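Local atomic coordinates of hypothetical membrane spanning protein (Vibrio fischeri, PDB entry 4RCK), a protein that is of unknown function but carries a von Willebrand factor type A domain of the BatA type that binds magnesium, within a predicted membrane-spanning protein. Residues R19-V24 and D64-V69; Q60-R65 and F83-V88; A154-V159 and T189-M194; R181-D186 and Y199-N204. One frame throughout, in Å; residues are numbered along the deposited sequence.

Contact 1 of 4, residues R19-V24 and D64-V69; sequences RDMMLV and DRLGLV
Asp64 meets Arg19 just ahead of the strand pairing: its OD1 takes the backbone N of Arg19 at 2.9 Å, on the anti side of the carboxylate. Arg65 then acts twice. Its N and O bond Arg19 O and Met21 N, while its side chain lies alongside that of Asp20 on one face of the sheet. NE of Arg65 sits 2.8 Å from Asp20 OD1 and NH2 faces OD2. A bend at chi3 (-56°) brings the guanidinium round to this salt bridge, but the two planes are 57° apart and both N-H bonds are weak. Leu66 turns to the other face, its CD2 3.6 Å from Met21 CB. Gly67 continues the ladder, giving N to Met21 O and taking Leu23 N on its O at 2.8 Å. With no side chain there, the selenium of Met22, a selenomethionine, lies 3.7 Å from Gly67 CA. Leu68 touches Leu23 more loosely. Val69 N bonds Leu23 O at 2.7 Å; its CG2 meets Met22 CG and its CB lies beside Val24 CG2. Helix 106-118 packs on Met22 and Val24, helix 46-60 on Met21, Leu23 and Leu66. Residues 19-24 also pair in parallel with a strand of the second subunit. Two parallel strands joined through helix 46-60 form the beta-alpha-beta unit of a vWA-type alpha-beta-alpha sandwich, its sheet here continued by the other chain.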
loop_
_atom_site.group_PDB
_atom_site.type_symbol
_atom_site.label_atom_id
_atom_site.label_comp_id
_atom_site.label_asym_id
_atom_site.label_seq_id
_atom_site.Cartn_x
_atom_site.Cartn_y
_atom_site.Cartn_z
ATOM N N ARG A 19 -1.178 -2.887 7.562
ATOM C CA ARG A 19 -2.083 -4.028 7.443
ATOM C C ARG A 19 -2.983 -3.953 6.209
ATOM O O ARG A 19 -3.324 -2.868 5.742
ATOM C CB ARG A 19 -2.964 -4.144 8.690
ATOM C CG ARG A 19 -2.261 -4.663 9.930
ATOM C CD ARG A 19 -3.240 -4.785 11.086
ATOM N NE ARG A 19 -3.009 -5.988 11.878
ATOM C CZ ARG A 19 -2.195 -6.050 12.926
ATOM N NH1 ARG A 19 -1.528 -4.973 13.314
ATOM N NH2 ARG A 19 -2.050 -7.191 13.587
ATOM N N ASP A 20 -3.363 -5.120 5.694
ATOM C CA ASP A 20 -4.382 -5.225 4.652
ATOM C C ASP A 20 -5.640 -5.857 5.229
ATOM O O ASP A 20 -5.620 -7.013 5.646
ATOM C CB ASP A 20 -3.881 -6.050 3.464
ATOM C CG ASP A 20 -2.982 -5.257 2.542
ATOM O OD1 ASP A 20 -2.977 -4.012 2.641
ATOM O OD2 ASP A 20 -2.289 -5.879 1.709
HETATM N N MSE A 21 -6.735 -5.108 5.253
HETATM C CA MSE A 21 -7.960 -5.609 5.863
HETATM C C MSE A 21 -9.150 -5.508 4.917
HETATM O O MSE A 21 -9.476 -4.430 4.421
HETATM C CB MSE A 21 -8.248 -4.856 7.163
HETATM C CG MSE A 21 -7.101 -3.979 7.634
HETATM SE SE MSE A 21 -6.951 -3.932 9.572
HETATM C CE MSE A 21 -8.842 -3.732 9.991
HETATM N N MSE A 22 -9.793 -6.645 4.672
HETATM C CA MSE A 22 -10.941 -6.700 3.777
HETATM C C MSE A 22 -12.243 -6.788 4.561
HETATM O O MSE A 22 -12.453 -7.729 5.328
HETATM C CB MSE A 22 -10.827 -7.892 2.828
HETATM C CG MSE A 22 -11.561 -7.706 1.513
HETATM SE SE MSE A 22 -10.648 -6.424 0.375
HETATM C CE MSE A 22 -8.833 -7.082 0.634
ATOM N N LEU A 23 -13.114 -5.805 4.363
ATOM C CA LEU A 23 -14.419 -5.803 5.009
ATOM C C LEU A 23 -15.448 -6.503 4.128
ATOM O O LEU A 23 -15.608 -6.166 2.956
ATOM C CB LEU A 23 -14.865 -4.374 5.319
ATOM C CG LEU A 23 -13.934 -3.547 6.209
ATOM C CD1 LEU A 23 -14.498 -2.152 6.431
ATOM C CD2 LEU A 23 -13.689 -4.247 7.539
ATOM N N VAL A 24 -16.138 -7.484 4.700
ATOM C CA VAL A 24 -17.161 -8.230 3.975
ATOM C C VAL A 24 -18.515 -8.054 4.655
ATOM O O VAL A 24 -18.703 -8.480 5.794
ATOM C CB VAL A 24 -16.813 -9.725 3.888
ATOM C CG1 VAL A 24 -17.821 -10.454 3.020
ATOM C CG2 VAL A 24 -15.410 -9.908 3.338
ATOM N N ASP A 64 -3.182 1.595 7.254
ATOM C CA ASP A 64 -3.584 0.308 6.694
ATOM C C ASP A 64 -4.416 0.475 5.427
ATOM O O ASP A 64 -5.066 1.501 5.231
ATOM C CB ASP A 64 -4.371 -0.501 7.727
ATOM C CG ASP A 64 -3.712 -0.504 9.092
ATOM O OD1 ASP A 64 -2.567 -0.987 9.199
ATOM O OD2 ASP A 64 -4.345 -0.030 10.059
ATOM N N ARG A 65 -4.387 -0.540 4.568
ATOM C CA ARG A 65 -5.253 -0.569 3.394
ATOM C C ARG A 65 -6.565 -1.268 3.711
ATOM O O ARG A 65 -6.590 -2.274 4.419
ATOM C CB ARG A 65 -4.569 -1.267 2.217
ATOM C CG ARG A 65 -3.702 -0.357 1.376
ATOM C CD ARG A 65 -3.229 -1.054 0.116
ATOM N NE ARG A 65 -2.530 -2.299 0.414
ATOM C CZ ARG A 65 -2.180 -3.193 -0.504
ATOM N NH1 ARG A 65 -2.466 -2.981 -1.780
ATOM N NH2 ARG A 65 -1.546 -4.301 -0.145
ATOM N N LEU A 66 -7.656 -0.731 3.179
ATOM C CA LEU A 66 -8.979 -1.286 3.427
ATOM C C LEU A 66 -9.757 -1.471 2.127
ATOM O O LEU A 66 -9.651 -0.662 1.204
ATOM C CB LEU A 66 -9.756 -0.387 4.392
ATOM C CG LEU A 66 -9.303 -0.433 5.853
ATOM C CD1 LEU A 66 -9.785 0.791 6.616
ATOM C CD2 LEU A 66 -9.809 -1.702 6.516
ATOM N N GLY A 67 -10.534 -2.550 2.061
ATOM C CA GLY A 67 -11.353 -2.846 0.901
ATOM C C GLY A 67 -12.737 -3.311 1.313
ATOM O O GLY A 67 -12.942 -3.714 2.458
ATOM N N LEU A 68 -13.687 -3.265 0.384
ATOM C CA LEU A 68 -15.079 -3.564 0.714
ATOM C C LEU A 68 -15.713 -4.615 -0.199
ATOM O O LEU A 68 -15.783 -4.440 -1.416
ATOM C CB LEU A 68 -15.908 -2.277 0.673
ATOM C CG LEU A 68 -17.406 -2.378 0.969
ATOM C CD1 LEU A 68 -17.657 -3.109 2.279
ATOM C CD2 LEU A 68 -18.024 -0.988 1.003
ATOM N N VAL A 69 -16.178 -5.704 0.408
ATOM C CA VAL A 69 -16.930 -6.731 -0.305
ATOM C C VAL A 69 -18.358 -6.787 0.227
ATOM O O VAL A 69 -18.575 -6.867 1.434
ATOM C CB VAL A 69 -16.281 -8.125 -0.169
ATOM C CG1 VAL A 69 -17.064 -9.156 -0.968
ATOM C CG2 VAL A 69 -14.831 -8.086 -0.621
#

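Contact 2 of 4, residues Q60-R65 and F83-V88; sequences QRKGDR and FDRNTV
Lys62, in the loop beyond helix 46-60, crosses Arg85 at about a right angle, its CD and CE meeting the edge of the guanidinium; CE lies 3.3 Å from Arg85 NH2, and the ammonium NZ only 4.5 Å from that same NH2. The carbonyl of the preceding Arg61 also faces this guanidinium, but its placement is doubtful; Arg61 NH1 hydrogen-bonds the backbone O of Glu219 of the second subunit. Gly63, whose phi of 81° suits glycine, brings its O to 3.7 Å from Phe83 CE1 and hydrogen-bonds His18 through that same oxygen. Asp64 contributes its carbonyl oxygen, which stands over one face of the Phe83 ring, while its carboxylate serves Arg19. Arg65 crosses the ring obliquely with its aliphatic part, CG reaching 3.4 Å from Phe83 CE2, and its guanidinium goes on to Asp20. The Phe83 ring also meets Phe83 of the second subunit. Past it, Asp84 N-caps helix 85-93 with a weak bond from Asn86 N. No hydrogen bond or salt bridge can be assigned across the segments: methylenes, ring and carbonyls make the contact, and the neighbouring Lys62 and Arg85 charges probably disfavour each other somewhat.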
loop_
_atom_site.group_PDB
_atom_site.type_symbol
_atom_site.label_atom_id
_atom_site.label_comp_id
_atom_site.label_asym_id
_atom_site.label_seq_id
_atom_site.Cartn_x
_atom_site.Cartn_y
_atom_site.Cartn_z
ATOM N N GLN A 60 -10.760 4.977 12.584
ATOM C CA GLN A 60 -9.855 4.642 13.676
ATOM C C GLN A 60 -8.561 4.021 13.140
ATOM O O GLN A 60 -7.478 4.260 13.682
ATOM C CB GLN A 60 -10.567 3.713 14.674
ATOM C CG GLN A 60 -9.912 3.605 16.049
ATOM C CD GLN A 60 -9.696 4.959 16.719
ATOM O OE1 GLN A 60 -10.392 5.937 16.428
ATOM N NE2 GLN A 60 -8.727 5.016 17.627
ATOM N N ARG A 61 -8.670 3.255 12.057
ATOM C CA ARG A 61 -7.501 2.669 11.399
ATOM C C ARG A 61 -6.523 3.718 10.873
ATOM O O ARG A 61 -6.935 4.742 10.334
ATOM C CB ARG A 61 -7.947 1.772 10.247
ATOM C CG ARG A 61 -8.695 0.522 10.672
ATOM C CD ARG A 61 -7.741 -0.567 11.127
ATOM N NE ARG A 61 -7.390 -0.471 12.540
ATOM C CZ ARG A 61 -6.562 -1.312 13.149
ATOM N NH1 ARG A 61 -6.287 -1.169 14.439
ATOM N NH2 ARG A 61 -6.006 -2.299 12.461
ATOM N N LYS A 62 -5.229 3.453 11.026
ATOM C CA LYS A 62 -4.188 4.341 10.510
ATOM C C LYS A 62 -3.061 3.546 9.860
ATOM O O LYS A 62 -2.511 2.626 10.464
ATOM C CB LYS A 62 -3.619 5.224 11.626
ATOM C CG LYS A 62 -4.626 6.168 12.269
ATOM C CD LYS A 62 -5.097 7.233 11.292
ATOM C CE LYS A 62 -6.491 7.725 11.654
ATOM N NZ LYS A 62 -6.558 8.249 13.046
ATOM N N GLY A 63 -2.726 3.905 8.626
ATOM C CA GLY A 63 -1.602 3.302 7.934
ATOM C C GLY A 63 -1.906 1.958 7.302
ATOM O O GLY A 63 -0.995 1.261 6.854
ATOM N N ASP A 64 -3.182 1.595 7.254
ATOM C CA ASP A 64 -3.584 0.308 6.694
ATOM C C ASP A 64 -4.416 0.475 5.427
ATOM O O ASP A 64 -5.066 1.501 5.231
ATOM C CB ASP A 64 -4.371 -0.501 7.727
ATOM C CG ASP A 64 -3.712 -0.504 9.092
ATOM O OD1 ASP A 64 -2.567 -0.987 9.199
ATOM O OD2 ASP A 64 -4.345 -0.030 10.059
ATOM N N ARG A 65 -4.387 -0.540 4.568
ATOM C CA ARG A 65 -5.253 -0.569 3.394
ATOM C C ARG A 65 -6.565 -1.268 3.711
ATOM O O ARG A 65 -6.590 -2.274 4.419
ATOM C CB ARG A 65 -4.569 -1.267 2.217
ATOM C CG ARG A 65 -3.702 -0.357 1.376
ATOM C CD ARG A 65 -3.229 -1.054 0.116
ATOM N NE ARG A 65 -2.530 -2.299 0.414
ATOM C CZ ARG A 65 -2.180 -3.193 -0.504
ATOM N NH1 ARG A 65 -2.466 -2.981 -1.780
ATOM N NH2 ARG A 65 -1.546 -4.301 -0.145
ATOM N N PHE A 83 -5.596 3.437 0.555
ATOM C CA PHE A 83 -5.152 4.206 1.707
ATOM C C PHE A 83 -6.117 5.342 1.981
ATOM O O PHE A 83 -6.056 5.999 3.022
ATOM C CB PHE A 83 -3.746 4.750 1.481
ATOM C CG PHE A 83 -2.673 3.871 2.032
ATOM C CD1 PHE A 83 -2.095 4.161 3.251
ATOM C CD2 PHE A 83 -2.252 2.752 1.343
ATOM C CE1 PHE A 83 -1.106 3.357 3.773
ATOM C CE2 PHE A 83 -1.264 1.948 1.856
ATOM C CZ PHE A 83 -0.693 2.247 3.076
ATOM N N ASP A 84 -7.011 5.576 1.030
ATOM C CA ASP A 84 -8.062 6.549 1.233
ATOM C C ASP A 84 -9.267 5.868 1.856
ATOM O O ASP A 84 -10.049 5.212 1.171
ATOM C CB ASP A 84 -8.453 7.231 -0.071
ATOM C CG ASP A 84 -9.393 8.385 0.158
ATOM O OD1 ASP A 84 -9.520 8.800 1.330
ATOM O OD2 ASP A 84 -9.994 8.882 -0.814
ATOM N N ARG A 85 -9.399 6.017 3.166
ATOM C CA ARG A 85 -10.507 5.418 3.891
ATOM C C ARG A 85 -11.839 6.076 3.552
ATOM O O ARG A 85 -12.881 5.416 3.519
ATOM C CB ARG A 85 -10.248 5.504 5.385
ATOM C CG ARG A 85 -9.242 4.490 5.887
ATOM C CD ARG A 85 -7.975 5.192 6.269
ATOM N NE ARG A 85 -8.293 6.377 7.051
ATOM C CZ ARG A 85 -7.604 6.782 8.108
ATOM N NH1 ARG A 85 -6.542 6.096 8.511
ATOM N NH2 ARG A 85 -7.979 7.873 8.760
ATOM N N ASN A 86 -11.788 7.384 3.313
ATOM C CA ASN A 86 -12.955 8.172 2.931
ATOM C C ASN A 86 -13.793 7.540 1.823
ATOM O O ASN A 86 -15.021 7.543 1.892
ATOM C CB ASN A 86 -12.513 9.568 2.494
ATOM C CG ASN A 86 -11.659 10.261 3.538
ATOM O OD1 ASN A 86 -11.850 10.069 4.740
ATOM N ND2 ASN A 86 -10.710 11.070 3.086
ATOM N N THR A 87 -13.130 6.996 0.807
ATOM C CA THR A 87 -13.841 6.399 -0.321
ATOM C C THR A 87 -14.534 5.099 0.089
ATOM O O THR A 87 -15.595 4.768 -0.435
ATOM C CB THR A 87 -12.900 6.136 -1.529
ATOM O OG1 THR A 87 -13.680 5.881 -2.704
ATOM C CG2 THR A 87 -11.972 4.957 -1.274
ATOM N N VAL A 88 -13.952 4.377 1.043
ATOM C CA VAL A 88 -14.551 3.133 1.511
ATOM C C VAL A 88 -15.738 3.450 2.409
ATOM O O VAL A 88 -16.724 2.713 2.447
ATOM C CB VAL A 88 -13.547 2.253 2.284
ATOM C CG1 VAL A 88 -14.090 0.838 2.431
ATOM C CG2 VAL A 88 -12.206 2.233 1.578
#

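Contact 3 of 4, residues A154-V159 and T189-M194; sequences AKIYTV and TKIATM
Ile156 and Ile191 make the apolar centre of this strand-helix contact, CG1 of the first lying 3.8 Å from CG2 of the second. The same Ile191 methyl also reaches Thr158 CG2, at 3.9 Å, so it bridges two strand residues. Its position follows from chi1 of -64°, which sends CG1 beside the backbone N and places CG2 on the strand side. Ala192 is the next residue of the helix, and its CB touches both Ile156 O and Thr158 OG1, each at 3.7 Å. Polar contacts across the pair are slight. Ala192 CA is what approaches the strand carbonyl, Ile156 O, at 3.4 Å in a CA-H...O contact with an angle of 150° at the hydrogen, and no conventional hydrogen bond joins the segments. The buried Thr158 hydroxyl is satisfied by Leu188 O, one residue before the helical segment. The axes approach to 7.1 Å while running at 152°, roughly antiparallel. Beyond the pair, Ile191 packs on Ala146 of helix 142-151, and both isoleucines meet Leu110 of the second subunit; Tyr157 points to the sheet's other side, against helix 205-218. Strand 154-161, helix 185-195 and the adjacent parallel strand 199-202 make a beta-alpha-beta crossover, with strands 165-169 and 174-178 inserted before the helix, as suits the Rossmann-like vWA fold.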
loop_
_atom_site.group_PDB
_atom_site.type_symbol
_atom_site.label_atom_id
_atom_site.label_comp_id
_atom_site.label_asym_id
_atom_site.label_seq_id
_atom_site.Cartn_x
_atom_site.Cartn_y
_atom_site.Cartn_z
ATOM N N ALA A 154 12.654 -6.626 -11.773
ATOM C CA ALA A 154 12.764 -5.204 -11.480
ATOM C C ALA A 154 13.188 -4.414 -12.712
ATOM O O ALA A 154 14.198 -4.721 -13.346
ATOM C CB ALA A 154 13.739 -4.969 -10.337
ATOM N N LYS A 155 12.401 -3.399 -13.050
ATOM C CA LYS A 155 12.747 -2.483 -14.128
ATOM C C LYS A 155 13.501 -1.298 -13.538
ATOM O O LYS A 155 12.930 -0.512 -12.782
ATOM C CB LYS A 155 11.487 -2.019 -14.868
ATOM C CG LYS A 155 11.749 -1.167 -16.102
ATOM C CD LYS A 155 10.454 -0.623 -16.700
ATOM C CE LYS A 155 9.643 -1.708 -17.397
ATOM N NZ LYS A 155 8.363 -1.171 -17.945
ATOM N N ILE A 156 14.786 -1.175 -13.861
ATOM C CA ILE A 156 15.587 -0.093 -13.296
ATOM C C ILE A 156 15.866 1.019 -14.313
ATOM O O ILE A 156 16.414 0.790 -15.395
ATOM C CB ILE A 156 16.928 -0.624 -12.696
ATOM C CG1 ILE A 156 18.086 0.350 -12.928
ATOM C CG2 ILE A 156 17.273 -1.987 -13.230
ATOM C CD1 ILE A 156 18.218 1.392 -11.863
ATOM N N TYR A 157 15.440 2.227 -13.949
ATOM C CA TYR A 157 15.720 3.431 -14.716
ATOM C C TYR A 157 17.004 4.075 -14.210
ATOM O O TYR A 157 17.208 4.198 -13.002
ATOM C CB TYR A 157 14.563 4.428 -14.612
ATOM C CG TYR A 157 13.260 3.950 -15.212
ATOM C CD1 TYR A 157 13.030 4.039 -16.577
ATOM C CD2 TYR A 157 12.251 3.428 -14.412
ATOM C CE1 TYR A 157 11.841 3.611 -17.133
ATOM C CE2 TYR A 157 11.056 2.998 -14.958
ATOM C CZ TYR A 157 10.856 3.092 -16.319
ATOM O OH TYR A 157 9.668 2.666 -16.872
ATOM N N THR A 158 17.864 4.493 -15.132
ATOM C CA THR A 158 19.137 5.095 -14.757
ATOM C C THR A 158 19.187 6.570 -15.150
ATOM O O THR A 158 18.713 6.954 -16.218
ATOM C CB THR A 158 20.315 4.345 -15.403
ATOM O OG1 THR A 158 20.256 4.494 -16.826
ATOM C CG2 THR A 158 20.255 2.865 -15.056
ATOM N N VAL A 159 19.756 7.395 -14.276
ATOM C CA VAL A 159 19.839 8.833 -14.520
ATOM C C VAL A 159 21.265 9.354 -14.372
ATOM O O VAL A 159 21.807 9.398 -13.269
ATOM C CB VAL A 159 18.925 9.626 -13.560
ATOM C CG1 VAL A 159 18.956 11.108 -13.898
ATOM C CG2 VAL A 159 17.501 9.094 -13.614
ATOM N N THR A 189 23.487 3.012 -19.438
ATOM C CA THR A 189 22.556 2.687 -20.512
ATOM C C THR A 189 22.304 1.185 -20.567
ATOM O O THR A 189 21.157 0.745 -20.646
ATOM C CB THR A 189 23.076 3.168 -21.880
ATOM O OG1 THR A 189 23.209 4.596 -21.869
ATOM C CG2 THR A 189 22.117 2.764 -22.989
ATOM N N LYS A 190 23.384 0.404 -20.522
ATOM C CA LYS A 190 23.291 -1.055 -20.526
ATOM C C LYS A 190 22.384 -1.562 -19.414
ATOM O O LYS A 190 21.557 -2.442 -19.635
ATOM C CB LYS A 190 24.673 -1.693 -20.378
ATOM C CG LYS A 190 25.502 -1.756 -21.650
ATOM C CD LYS A 190 26.886 -2.309 -21.344
ATOM C CE LYS A 190 27.943 -1.735 -22.272
ATOM N NZ LYS A 190 29.311 -1.909 -21.707
ATOM N N ILE A 191 22.553 -1.001 -18.219
ATOM C CA ILE A 191 21.763 -1.391 -17.057
ATOM C C ILE A 191 20.269 -1.219 -17.310
ATOM O O ILE A 191 19.489 -2.156 -17.142
ATOM C CB ILE A 191 22.154 -0.576 -15.809
ATOM C CG1 ILE A 191 23.600 -0.875 -15.407
ATOM C CG2 ILE A 191 21.211 -0.878 -14.658
ATOM C CD1 ILE A 191 24.070 -0.097 -14.197
ATOM N N ALA A 192 19.883 -0.016 -17.721
ATOM C CA ALA A 192 18.486 0.291 -18.001
ATOM C C ALA A 192 17.939 -0.586 -19.123
ATOM O O ALA A 192 16.855 -1.156 -19.004
ATOM C CB ALA A 192 18.331 1.759 -18.356
ATOM N N THR A 193 18.702 -0.692 -20.206
ATOM C CA THR A 193 18.307 -1.492 -21.362
ATOM C C THR A 193 18.154 -2.968 -21.008
ATOM O O THR A 193 17.162 -3.602 -21.376
ATOM C CB THR A 193 19.327 -1.348 -22.512
ATOM O OG1 THR A 193 19.117 -0.099 -23.182
ATOM C CG2 THR A 193 19.177 -2.483 -23.516
HETATM N N MSE A 194 19.135 -3.503 -20.287
HETATM C CA MSE A 194 19.133 -4.907 -19.882
HETATM C C MSE A 194 17.869 -5.280 -19.112
HETATM O O MSE A 194 17.367 -6.398 -19.224
HETATM C CB MSE A 194 20.368 -5.209 -19.031
HETATM C CG MSE A 194 20.464 -6.637 -18.533
HETATM SE SE MSE A 194 22.120 -6.948 -17.557
HETATM C CE MSE A 194 23.388 -6.614 -19.000
#

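Contact 4 of 4, residues R181-D186 and Y199-N204; sequences RDLDED and YFRARN
The Arg201 guanidinium is sandwiched: Leu183 CD2 lies 3.6 Å above one face, near the rim, and CZ of Arg203 lies over the opposite face, also displaced toward the rim. The Tyr199 ring has Glu185 OE1 at its edge, near the ring plane, and the backbone N of Arg201 over one face. Glu185 links these two flat groups through its two oxygens. Tyr199 OH donates to OE1 at 2.6 Å, meeting it on the anti side of the carboxylate, 19° out of plane. OE2 forms a salt bridge with Arg201 NH2 at 3.5 Å, a long one, with the carboxylate and guanidinium planes nearly perpendicular. Tyr199 and Arg201, two apart on the strand, both direct CG opposite the backbone N (chi1 164° and 167°), which carries phenol and guanidinium to the same acid. Leu183 CD2 also touches Arg201 CD at 3.7 Å, adding an apolar side. Arg201 NH1 hydrogen-bonds Gly162 O, just past the end of the neighbouring strand 154-161. Asp184 caps the start of helix 185-195 and bonds Thr187. The side chain of Leu183 is about 5 Å from that of Asp132, a magnesium-binding position to which this chain has no ion bound in the model, and about 9 Å from a bound magnesium ion. The contact therefore borders the metal-ion-dependent adhesion site expected in vWA domains at the C-terminal ends of the parallel strands.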
loop_
_atom_site.group_PDB
_atom_site.type_symbol
_atom_site.label_atom_id
_atom_site.label_comp_id
_atom_site.label_asym_id
_atom_site.label_seq_id
_atom_site.Cartn_x
_atom_site.Cartn_y
_atom_site.Cartn_z
ATOM N N ARG A 181 33.308 14.214 -16.464
ATOM C CA ARG A 181 34.233 13.364 -17.198
ATOM C C ARG A 181 34.035 11.922 -16.769
ATOM O O ARG A 181 34.088 10.998 -17.583
ATOM C CB ARG A 181 35.676 13.797 -16.948
ATOM C CG ARG A 181 35.789 15.139 -16.253
ATOM C CD ARG A 181 36.651 15.070 -15.003
ATOM N NE ARG A 181 36.213 16.038 -13.999
ATOM C CZ ARG A 181 36.459 17.342 -14.059
ATOM N NH1 ARG A 181 37.137 17.843 -15.077
ATOM N NH2 ARG A 181 36.022 18.148 -13.099
ATOM N N ASP A 182 33.792 11.749 -15.474
ATOM C CA ASP A 182 33.724 10.434 -14.859
ATOM C C ASP A 182 32.489 9.652 -15.292
ATOM O O ASP A 182 32.561 8.432 -15.465
ATOM C CB ASP A 182 33.745 10.575 -13.337
ATOM C CG ASP A 182 34.451 9.425 -12.655
ATOM O OD1 ASP A 182 35.449 8.929 -13.216
ATOM O OD2 ASP A 182 34.009 9.021 -11.559
ATOM N N LEU A 183 31.373 10.363 -15.466
ATOM C CA LEU A 183 30.076 9.762 -15.781
ATOM C C LEU A 183 30.131 8.657 -16.836
ATOM O O LEU A 183 30.403 8.911 -18.005
ATOM C CB LEU A 183 29.094 10.847 -16.239
ATOM C CG LEU A 183 27.646 10.396 -16.446
ATOM C CD1 LEU A 183 26.996 10.092 -15.103
ATOM C CD2 LEU A 183 26.842 11.428 -17.221
ATOM N N ASP A 184 29.873 7.427 -16.397
ATOM C CA ASP A 184 29.788 6.281 -17.294
ATOM C C ASP A 184 28.370 6.146 -17.823
ATOM O O ASP A 184 27.478 5.670 -17.118
ATOM C CB ASP A 184 30.212 4.999 -16.574
ATOM C CG ASP A 184 30.531 3.868 -17.529
ATOM O OD1 ASP A 184 30.168 3.965 -18.719
ATOM O OD2 ASP A 184 31.140 2.873 -17.083
ATOM N N GLU A 185 28.167 6.563 -19.069
ATOM C CA GLU A 185 26.831 6.578 -19.644
ATOM C C GLU A 185 26.453 5.243 -20.280
ATOM O O GLU A 185 25.316 4.789 -20.147
ATOM C CB GLU A 185 26.705 7.704 -20.674
ATOM C CG GLU A 185 26.735 9.099 -20.065
ATOM C CD GLU A 185 26.258 10.172 -21.024
ATOM O OE1 GLU A 185 25.034 10.408 -21.095
ATOM O OE2 GLU A 185 27.109 10.777 -21.709
ATOM N N ASP A 186 27.401 4.601 -20.956
ATOM C CA ASP A 186 27.081 3.359 -21.655
ATOM C C ASP A 186 26.996 2.161 -20.707
ATOM O O ASP A 186 26.444 1.128 -21.072
ATOM C CB ASP A 186 28.093 3.080 -22.771
ATOM C CG ASP A 186 29.520 3.033 -22.271
ATOM O OD1 ASP A 186 29.905 3.929 -21.492
ATOM O OD2 ASP A 186 30.257 2.103 -22.660
ATOM N N TYR A 199 17.414 5.170 -19.879
ATOM C CA TYR A 199 18.472 6.003 -19.324
ATOM C C TYR A 199 18.235 7.471 -19.646
ATOM O O TYR A 199 17.882 7.822 -20.772
ATOM C CB TYR A 199 19.846 5.580 -19.845
ATOM C CG TYR A 199 20.893 6.644 -19.614
ATOM C CD1 TYR A 199 21.382 6.894 -18.339
ATOM C CD2 TYR A 199 21.374 7.415 -20.664
ATOM C CE1 TYR A 199 22.328 7.872 -18.117
ATOM C CE2 TYR A 199 22.321 8.397 -20.451
ATOM C CZ TYR A 199 22.795 8.621 -19.176
ATOM O OH TYR A 199 23.740 9.597 -18.956
ATOM N N PHE A 200 18.443 8.328 -18.653
ATOM C CA PHE A 200 18.272 9.761 -18.833
ATOM C C PHE A 200 19.520 10.523 -18.400
ATOM O O PHE A 200 20.172 10.158 -17.423
ATOM C CB PHE A 200 17.058 10.255 -18.048
ATOM C CG PHE A 200 15.781 9.546 -18.388
ATOM C CD1 PHE A 200 14.959 10.020 -19.395
ATOM C CD2 PHE A 200 15.397 8.412 -17.692
ATOM C CE1 PHE A 200 13.780 9.371 -19.708
ATOM C CE2 PHE A 200 14.220 7.760 -18.001
ATOM C CZ PHE A 200 13.411 8.240 -19.009
ATOM N N ARG A 201 19.849 11.583 -19.131
ATOM C CA ARG A 201 20.976 12.439 -18.779
ATOM C C ARG A 201 20.490 13.833 -18.399
ATOM O O ARG A 201 19.878 14.529 -19.210
ATOM C CB ARG A 201 21.976 12.521 -19.936
ATOM C CG ARG A 201 23.017 13.625 -19.793
ATOM C CD ARG A 201 24.067 13.294 -18.742
ATOM N NE ARG A 201 24.981 14.411 -18.521
ATOM C CZ ARG A 201 26.031 14.683 -19.289
ATOM N NH1 ARG A 201 26.806 15.722 -19.010
ATOM N NH2 ARG A 201 26.306 13.920 -20.339
ATOM N N ALA A 202 20.756 14.234 -17.159
ATOM C CA ALA A 202 20.343 15.546 -16.669
ATOM C C ALA A 202 21.520 16.511 -16.648
ATOM O O ALA A 202 22.457 16.338 -15.868
ATOM C CB ALA A 202 19.734 15.430 -15.281
ATOM N N ARG A 203 21.466 17.531 -17.497
ATOM C CA ARG A 203 22.553 18.499 -17.586
ATOM C C ARG A 203 22.271 19.748 -16.756
ATOM O O ARG A 203 23.129 20.622 -16.625
ATOM C CB ARG A 203 22.815 18.871 -19.046
ATOM C CG ARG A 203 23.595 17.805 -19.799
ATOM C CD ARG A 203 23.911 18.225 -21.222
ATOM N NE ARG A 203 24.803 17.271 -21.876
ATOM C CZ ARG A 203 24.399 16.149 -22.463
ATOM N NH1 ARG A 203 23.111 15.834 -22.482
ATOM N NH2 ARG A 203 25.284 15.339 -23.030
ATOM N N ASN A 204 21.066 19.822 -16.198
ATOM C CA ASN A 204 20.728 20.865 -15.235
ATOM C C ASN A 204 19.519 20.468 -14.390
ATOM O O ASN A 204 18.967 19.377 -14.554
ATOM C CB ASN A 204 20.470 22.200 -15.940
ATOM C CG ASN A 204 19.239 22.171 -16.818
ATOM O OD1 ASN A 204 18.121 22.345 -16.340
ATOM N ND2 ASN A 204 19.440 21.966 -18.115
#

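How the contacts relate
All four contacts belong to one vWA sequence range, yet they fall into two distant groups. Contacts 1 and 2 adjoin, with centres 9 Å apart, and share Asp64 and Arg65, where the loop after helix 46-60 enters strand 65-71. Contacts 3 and 4 follow later in the chain, 13 Å apart; their segments alternate, and they share helix 185-195 and the neighbouring strands 154-161 and 199-202. Centres of contacts 1 and 3 are 35 Å apart, on opposite sides of the chain's centre. Every contact touches the second subunit, and strand 19-26 pairs with it, consistent with a domain-swapped dimer in which each compact vWA fold draws on both chains.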